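Local coordinates for viral structural protein 4 (Bombyx mori cytoplasmic polyhedrosis virus, PDB 6TZ0) that binds GTP at a P-loop site and sits against the viral RNA-dependent RNA polymerase, whose transcription it probably assists, at residues Y352-A357 with T533-L538; L381-Y386 with E488-A493; L506-N511 with L538-T543. All coordinates share one frame; numbering follows the deposited sequence.

In the fold
The three contacts share one parallel sheet of strand order 378-381, 484-489, 347-353, 504-507, 543-545, which matches the order in P-loop nucleotide kinases such as adenylate kinase. Interaction 1 joins the P-loop strand to the end of helix 524-537. Interaction 2 lies wholly within the chain between the two segments of interaction 1, and its centre is about 10 Å away. Interaction 3 alternates with interaction 1 along the chain, shares Leu538 with it, and lies about 8 Å from it between centres; interactions 2 and 3, about 14 Å apart, follow in series. Together they place the GTP-binding loop among its neighbouring strands and link that region to the polymerase.

Interaction 1 of 3, residues Y352-A357 with T533-L538; sequences YAEKGA and TYYRLL
Glu354 presents its two carboxylate oxygens to different partners: OE1 is hydrogen-bonded to Thr513 OG1 and has a long, weak ion pair with Arg531, while OE2 lies 3.2 Å from Tyr535 CD1. The two side chains run alongside each other in the same direction, and the carboxylate plane stands 89° to the phenol ring. Arg531 also makes a cation-pi contact with Tyr535, as does Arg368 of the polymerase chain; Arg531 thus serves both the ring and, weakly, the acid.

One residue on, Lys355 brings its aliphatic part to the helix. Its CD meets Tyr534 at both CD2 and CE2, 3.8 Å from each. The extended chain lays CD against the ring, and the turn at chi4 (63°) sends NZ past it.

Leu538 reaches the strand with both branches. CD1 packs on Tyr352, 4.0 Å from its CB, and CD2 lies against a backbone carbonyl, 3.8 Å from Ala353 O. Its CG lies opposite the backbone N (chi1 180°), which extends the fork toward the strand.

Lys355 belongs to a GTP site seen in this protein, though no GTP is bound to this chain here. The contact sets the start of the P-loop beside the end region of helix 524-537 through methylene, ring and methyl packing, with the Glu354 carboxylate alongside Tyr535, while the methylene contact leaves the Lys355 ammonium out of the tyrosine packing.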
# COMPACT_ATOMS: atom_id res chain seq x y z
N TYR B 352 25.97 10.21 -12.79
CA TYR B 352 26.94 10.19 -11.71
C TYR B 352 28.21 9.47 -12.15
O TYR B 352 28.17 8.51 -12.92
CB TYR B 352 26.40 9.49 -10.47
CG TYR B 352 25.27 10.22 -9.81
CD1 TYR B 352 25.49 11.38 -9.10
CD2 TYR B 352 23.98 9.71 -9.84
CE1 TYR B 352 24.47 12.04 -8.49
CE2 TYR B 352 22.95 10.36 -9.22
CZ TYR B 352 23.21 11.53 -8.54
OH TYR B 352 22.19 12.19 -7.91
N ALA B 353 29.34 9.94 -11.64
CA ALA B 353 30.63 9.35 -11.96
C ALA B 353 31.60 9.68 -10.84
O ALA B 353 31.41 10.64 -10.09
CB ALA B 353 31.17 9.85 -13.30
N GLU B 354 32.65 8.87 -10.74
CA GLU B 354 33.71 9.19 -9.80
C GLU B 354 34.53 10.36 -10.31
O GLU B 354 34.69 10.58 -11.51
CB GLU B 354 34.62 7.98 -9.57
CG GLU B 354 34.01 6.88 -8.73
CD GLU B 354 34.98 5.75 -8.45
OE1 GLU B 354 36.10 5.78 -9.00
OE2 GLU B 354 34.64 4.83 -7.68
N LYS B 355 35.04 11.13 -9.36
CA LYS B 355 35.82 12.33 -9.64
C LYS B 355 37.17 11.91 -10.18
O LYS B 355 38.05 11.49 -9.43
CB LYS B 355 35.94 13.15 -8.36
CG LYS B 355 36.57 14.49 -8.53
CD LYS B 355 36.50 15.27 -7.25
CE LYS B 355 37.20 16.58 -7.41
NZ LYS B 355 36.53 17.40 -8.45
N GLY B 356 37.34 12.00 -11.50
CA GLY B 356 38.58 11.59 -12.13
C GLY B 356 38.35 10.67 -13.31
O GLY B 356 39.31 10.17 -13.90
N ALA B 357 37.09 10.47 -13.67
CA ALA B 357 36.73 9.52 -14.71
C ALA B 357 36.79 10.10 -16.11
O ALA B 357 36.72 9.34 -17.08
CB ALA B 357 35.32 8.97 -14.45
N THR B 533 36.19 11.36 -0.62
CA THR B 533 34.94 11.76 0.04
C THR B 533 33.73 11.42 -0.82
O THR B 533 32.74 10.84 -0.33
CB THR B 533 34.98 13.25 0.35
OG1 THR B 533 36.12 13.55 1.15
CG2 THR B 533 33.72 13.69 1.08
N TYR B 534 33.78 11.77 -2.11
CA TYR B 534 32.67 11.50 -3.00
C TYR B 534 32.49 10.01 -3.24
O TYR B 534 31.35 9.56 -3.39
CB TYR B 534 32.88 12.22 -4.33
CG TYR B 534 32.81 13.72 -4.25
CD1 TYR B 534 32.15 14.36 -3.22
CD2 TYR B 534 33.45 14.50 -5.20
CE1 TYR B 534 32.11 15.73 -3.15
CE2 TYR B 534 33.42 15.87 -5.13
CZ TYR B 534 32.75 16.48 -4.11
OH TYR B 534 32.71 17.85 -4.05
N TYR B 535 33.58 9.24 -3.26
CA TYR B 535 33.48 7.79 -3.32
C TYR B 535 32.79 7.24 -2.08
O TYR B 535 31.97 6.32 -2.18
CB TYR B 535 34.87 7.17 -3.46
CG TYR B 535 34.86 5.67 -3.39
CD1 TYR B 535 34.38 4.91 -4.45
CD2 TYR B 535 35.30 5.00 -2.25
CE1 TYR B 535 34.35 3.54 -4.38
CE2 TYR B 535 35.27 3.63 -2.18
CZ TYR B 535 34.80 2.91 -3.24
OH TYR B 535 34.77 1.54 -3.18
N ARG B 536 33.11 7.79 -0.91
CA ARG B 536 32.44 7.38 0.32
C ARG B 536 30.97 7.77 0.33
O ARG B 536 30.18 7.17 1.06
CB ARG B 536 33.20 7.97 1.52
CG ARG B 536 32.74 7.57 2.91
CD ARG B 536 33.74 8.02 3.96
NE ARG B 536 33.32 7.72 5.32
CZ ARG B 536 32.72 8.59 6.12
NH1 ARG B 536 32.50 9.82 5.70
NH2 ARG B 536 32.36 8.24 7.34
N LEU B 537 30.56 8.73 -0.50
CA LEU B 537 29.15 9.05 -0.60
C LEU B 537 28.45 8.50 -1.84
O LEU B 537 27.25 8.71 -2.00
CB LEU B 537 28.96 10.56 -0.56
CG LEU B 537 29.28 11.27 0.73
CD1 LEU B 537 29.19 12.74 0.48
CD2 LEU B 537 28.30 10.83 1.80
N LEU B 538 29.16 7.80 -2.73
CA LEU B 538 28.57 7.30 -3.98
C LEU B 538 28.78 5.80 -4.12
O LEU B 538 29.85 5.35 -4.57
CB LEU B 538 29.16 8.02 -5.19
CG LEU B 538 28.71 7.67 -6.62
CD1 LEU B 538 27.27 8.02 -6.87
CD2 LEU B 538 29.59 8.35 -7.65

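Interaction 2 of 3, residues L381-Y386 with E488-A493; sequences LSSDAY and EGHFNA
Ser383 meets Glu488 and His490 where two neighbouring parallel strands of the P-loop fold, 378-381 and 484-489, run out into their C-terminal loops; the touching parts diverge by only 23°. In the first shell, Ser383 OG sits over the centre of the His490 imidazole, 3.0 Å above its plane. Ser383 CB faces the same ring in a CH-pi contact, 4.0 Å from the centroid. The serine torsion explains the overlap, because OG points away from its own backbone N (chi1 -166°) and reaches in over the imidazole.

Asp384 comes to that ring differently. Its OD1 lies at the edge, near the ring plane and 3.2 Å from His490 CE1, with the carboxylate turned 31° from the imidazole.

Glu488 meets Ser383 at its root and at one oxygen: its CB is 3.6 Å from Ser383 CB, and its OE1 is 3.2 Å from Ser383 N. The chain is extended beyond CG, and OE2 is held by a hydrogen bond from His380 NE2. The Glu488 side chain also touches Lys359 and Thr360, both residues of a GTP site, and its place at the end of the strand beside the P-loop strand is consistent with a Walker B-type acid.

Further out, Tyr534 stacks on the His490 face opposite Ser383, sandwiching the imidazole. On the loop itself, Asp384 N makes a weak hydrogen bond to Ser382 OG, 3.5 Å long.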
# COMPACT_ATOMS: atom_id res chain seq x y z
N LEU B 381 25.41 20.90 -18.12
CA LEU B 381 26.08 21.46 -16.96
C LEU B 381 27.15 20.49 -16.47
O LEU B 381 26.94 19.27 -16.47
CB LEU B 381 25.09 21.73 -15.83
CG LEU B 381 24.04 22.81 -16.04
CD1 LEU B 381 23.09 22.84 -14.87
CD2 LEU B 381 24.69 24.16 -16.23
N SER B 382 28.28 21.03 -16.04
CA SER B 382 29.34 20.21 -15.48
C SER B 382 28.98 19.77 -14.07
O SER B 382 27.94 20.14 -13.51
CB SER B 382 30.66 20.98 -15.46
OG SER B 382 31.66 20.21 -14.83
N SER B 383 29.85 18.97 -13.47
CA SER B 383 29.61 18.50 -12.12
C SER B 383 30.04 19.52 -11.09
O SER B 383 29.58 19.46 -9.94
CB SER B 383 30.33 17.17 -11.89
OG SER B 383 29.86 16.55 -10.73
N ASP B 384 30.92 20.45 -11.46
CA ASP B 384 31.33 21.55 -10.60
C ASP B 384 30.59 22.83 -10.93
O ASP B 384 31.14 23.92 -10.79
CB ASP B 384 32.84 21.77 -10.71
CG ASP B 384 33.65 20.66 -10.08
OD1 ASP B 384 33.16 20.04 -9.12
OD2 ASP B 384 34.78 20.41 -10.55
N ALA B 385 29.34 22.74 -11.38
CA ALA B 385 28.62 23.94 -11.80
C ALA B 385 28.16 24.77 -10.61
O ALA B 385 28.38 25.98 -10.56
CB ALA B 385 27.43 23.55 -12.68
N TYR B 386 27.52 24.12 -9.63
CA TYR B 386 27.07 24.81 -8.43
C TYR B 386 28.23 25.31 -7.60
O TYR B 386 28.13 26.37 -6.98
CB TYR B 386 26.19 23.88 -7.60
CG TYR B 386 25.73 24.48 -6.30
CD1 TYR B 386 24.80 25.50 -6.28
CD2 TYR B 386 26.24 24.03 -5.09
CE1 TYR B 386 24.38 26.05 -5.09
CE2 TYR B 386 25.82 24.58 -3.90
CZ TYR B 386 24.89 25.59 -3.90
OH TYR B 386 24.47 26.14 -2.72
N GLU B 488 25.60 16.60 -14.44
CA GLU B 488 26.51 15.68 -13.78
C GLU B 488 26.46 15.90 -12.27
O GLU B 488 26.18 16.99 -11.78
CB GLU B 488 27.93 15.90 -14.28
CG GLU B 488 28.11 15.72 -15.76
CD GLU B 488 29.51 16.05 -16.20
OE1 GLU B 488 30.32 16.47 -15.35
OE2 GLU B 488 29.81 15.91 -17.40
N GLY B 489 26.73 14.82 -11.53
CA GLY B 489 26.73 14.89 -10.08
C GLY B 489 27.89 14.11 -9.50
O GLY B 489 28.55 13.34 -10.20
N HIS B 490 28.15 14.33 -8.21
CA HIS B 490 29.23 13.63 -7.54
C HIS B 490 28.78 12.51 -6.62
O HIS B 490 29.55 11.58 -6.41
CB HIS B 490 30.10 14.58 -6.73
CG HIS B 490 31.00 15.44 -7.55
ND1 HIS B 490 30.79 16.79 -7.72
CD2 HIS B 490 32.09 15.14 -8.29
CE1 HIS B 490 31.75 17.29 -8.48
NE2 HIS B 490 32.54 16.31 -8.86
N PHE B 491 27.57 12.56 -6.07
CA PHE B 491 27.17 11.57 -5.08
C PHE B 491 25.65 11.49 -5.00
O PHE B 491 24.94 12.42 -5.38
CB PHE B 491 27.79 11.85 -3.71
CG PHE B 491 27.54 13.24 -3.18
CD1 PHE B 491 28.42 14.27 -3.46
CD2 PHE B 491 26.46 13.50 -2.36
CE1 PHE B 491 28.21 15.53 -2.97
CE2 PHE B 491 26.25 14.77 -1.86
CZ PHE B 491 27.13 15.78 -2.17
N ASN B 492 25.17 10.36 -4.47
CA ASN B 492 23.76 10.02 -4.54
C ASN B 492 22.86 10.86 -3.65
O ASN B 492 21.64 10.77 -3.79
CB ASN B 492 23.53 8.55 -4.18
CG ASN B 492 24.12 7.61 -5.19
OD1 ASN B 492 24.95 6.78 -4.86
ND2 ASN B 492 23.69 7.73 -6.43
N ALA B 493 23.41 11.65 -2.73
CA ALA B 493 22.55 12.50 -1.91
C ALA B 493 22.02 13.70 -2.69
O ALA B 493 21.11 14.37 -2.21
CB ALA B 493 23.29 12.97 -0.67

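Interaction 3 of 3, residues L506-N511 with L538-T543; sequences LLRTIN and LPALHT
Leu506 meets the loop of residues 538-543 at its root and through one methyl. At the root, CB lies 4.0 Å from Thr543 O. CG is set opposite the backbone N (chi1 -163°), and from there the two methyls separate. CD1 is the busy tip: it approaches Pro539 O at 3.3 Å, while Ala540 CA lies 4.0 Å away and Leu538 CD1 is at the same separation. The other methyl, CD2, turns instead to the edge of the Arg508 guanidinium, in its plane.

Arg508 adds a second contact at Ala540. Its chain folds at chi2 (-69°), which brings the guanidinium back beside Leu506, and NH2 touches Ala540 CB edge-on at 3.7 Å. The same arginine packs on His378 of the polymerase chain.

The backbone supplies the polar tie. Leu506 N donates to Thr543 O at 2.8 Å, with an N-H...O angle of 165°. Leu506 also bonds to the backbone of Val545, and this pairing of one residue with partners two apart is the parallel-strand pattern that joins strand 504-507 to the strand outermost in this chain, 543-545.

Leu541 O accepts a hydrogen bond from Ser616 OG of the polymerase chain. The chemistry thus divides the work: backbone bonding fixes the strand pairing, and close packing by Leu506 CD1, with Arg508 at Ala540, lies along the loop that faces the polymerase.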
# COMPACT_ATOMS: atom_id res chain seq x y z
N LEU B 506 24.83 5.66 -13.63
CA LEU B 506 26.18 5.83 -13.11
C LEU B 506 27.16 5.45 -14.21
O LEU B 506 27.01 4.40 -14.84
CB LEU B 506 26.39 4.99 -11.85
CG LEU B 506 27.57 5.31 -10.94
CD1 LEU B 506 27.17 5.04 -9.52
CD2 LEU B 506 28.78 4.49 -11.27
N LEU B 507 28.16 6.29 -14.41
CA LEU B 507 29.13 6.13 -15.48
C LEU B 507 30.44 5.55 -14.95
O LEU B 507 30.95 5.98 -13.91
CB LEU B 507 29.37 7.49 -16.15
CG LEU B 507 30.37 7.74 -17.27
CD1 LEU B 507 29.85 8.76 -18.22
CD2 LEU B 507 31.62 8.31 -16.67
N ARG B 508 30.97 4.57 -15.67
CA ARG B 508 32.31 4.05 -15.44
C ARG B 508 33.12 4.19 -16.71
O ARG B 508 32.59 4.01 -17.81
CB ARG B 508 32.29 2.58 -15.02
CG ARG B 508 31.53 2.26 -13.76
CD ARG B 508 32.19 2.79 -12.52
NE ARG B 508 31.45 2.40 -11.32
CZ ARG B 508 31.76 1.36 -10.57
NH1 ARG B 508 32.81 0.62 -10.87
NH2 ARG B 508 31.03 1.06 -9.50
N THR B 509 34.40 4.51 -16.57
CA THR B 509 35.31 4.65 -17.71
C THR B 509 36.55 3.79 -17.50
O THR B 509 36.65 3.04 -16.52
CB THR B 509 35.73 6.10 -17.94
OG1 THR B 509 36.33 6.62 -16.75
CG2 THR B 509 34.55 6.95 -18.33
N ILE B 510 37.49 3.91 -18.43
CA ILE B 510 38.79 3.27 -18.28
C ILE B 510 39.75 4.21 -17.56
O ILE B 510 40.76 4.66 -18.12
CB ILE B 510 39.32 2.86 -19.67
CG1 ILE B 510 39.15 4.02 -20.67
CG2 ILE B 510 38.56 1.68 -20.20
CD1 ILE B 510 40.18 4.01 -21.71
N ASN B 511 39.54 4.41 -16.28
CA ASN B 511 40.35 5.38 -15.57
C ASN B 511 40.47 4.94 -14.13
O ASN B 511 39.47 4.78 -13.43
CB ASN B 511 39.77 6.79 -15.65
CG ASN B 511 40.03 7.46 -16.98
OD1 ASN B 511 39.10 7.76 -17.73
ND2 ASN B 511 41.30 7.69 -17.29
N LEU B 538 29.16 7.80 -2.73
CA LEU B 538 28.57 7.30 -3.98
C LEU B 538 28.78 5.80 -4.12
O LEU B 538 29.85 5.35 -4.57
CB LEU B 538 29.16 8.02 -5.19
CG LEU B 538 28.71 7.67 -6.62
CD1 LEU B 538 27.27 8.02 -6.87
CD2 LEU B 538 29.59 8.35 -7.65
N PRO B 539 27.80 4.99 -3.75
CA PRO B 539 27.82 3.57 -4.11
C PRO B 539 27.37 3.38 -5.56
O PRO B 539 27.08 4.34 -6.27
CB PRO B 539 26.81 2.95 -3.16
CG PRO B 539 26.66 3.91 -2.09
CD PRO B 539 26.84 5.25 -2.68
N ALA B 540 27.32 2.13 -5.98
CA ALA B 540 26.80 1.78 -7.30
C ALA B 540 25.36 1.30 -7.19
O ALA B 540 25.03 0.16 -7.51
CB ALA B 540 27.69 0.71 -7.94
N LEU B 541 24.48 2.20 -6.75
CA LEU B 541 23.09 1.86 -6.51
C LEU B 541 22.17 2.28 -7.65
O LEU B 541 20.98 1.96 -7.60
CB LEU B 541 22.62 2.47 -5.19
CG LEU B 541 23.34 1.88 -3.97
CD1 LEU B 541 22.94 2.55 -2.68
CD2 LEU B 541 23.10 0.39 -3.87
N HIS B 542 22.68 2.96 -8.66
CA HIS B 542 21.95 3.18 -9.90
C HIS B 542 22.56 2.32 -11.00
O HIS B 542 23.58 1.67 -10.80
CB HIS B 542 21.95 4.66 -10.28
CG HIS B 542 21.18 5.51 -9.34
ND1 HIS B 542 21.77 6.26 -8.34
CD2 HIS B 542 19.84 5.67 -9.18
CE1 HIS B 542 20.83 6.89 -7.65
NE2 HIS B 542 19.66 6.54 -8.13
N THR B 543 21.90 2.31 -12.16
CA THR B 543 22.30 1.41 -13.23
C THR B 543 23.63 1.87 -13.83
O THR B 543 23.81 3.05 -14.14
CB THR B 543 21.24 1.34 -14.32
OG1 THR B 543 21.22 2.57 -15.04
CG2 THR B 543 19.88 1.15 -13.70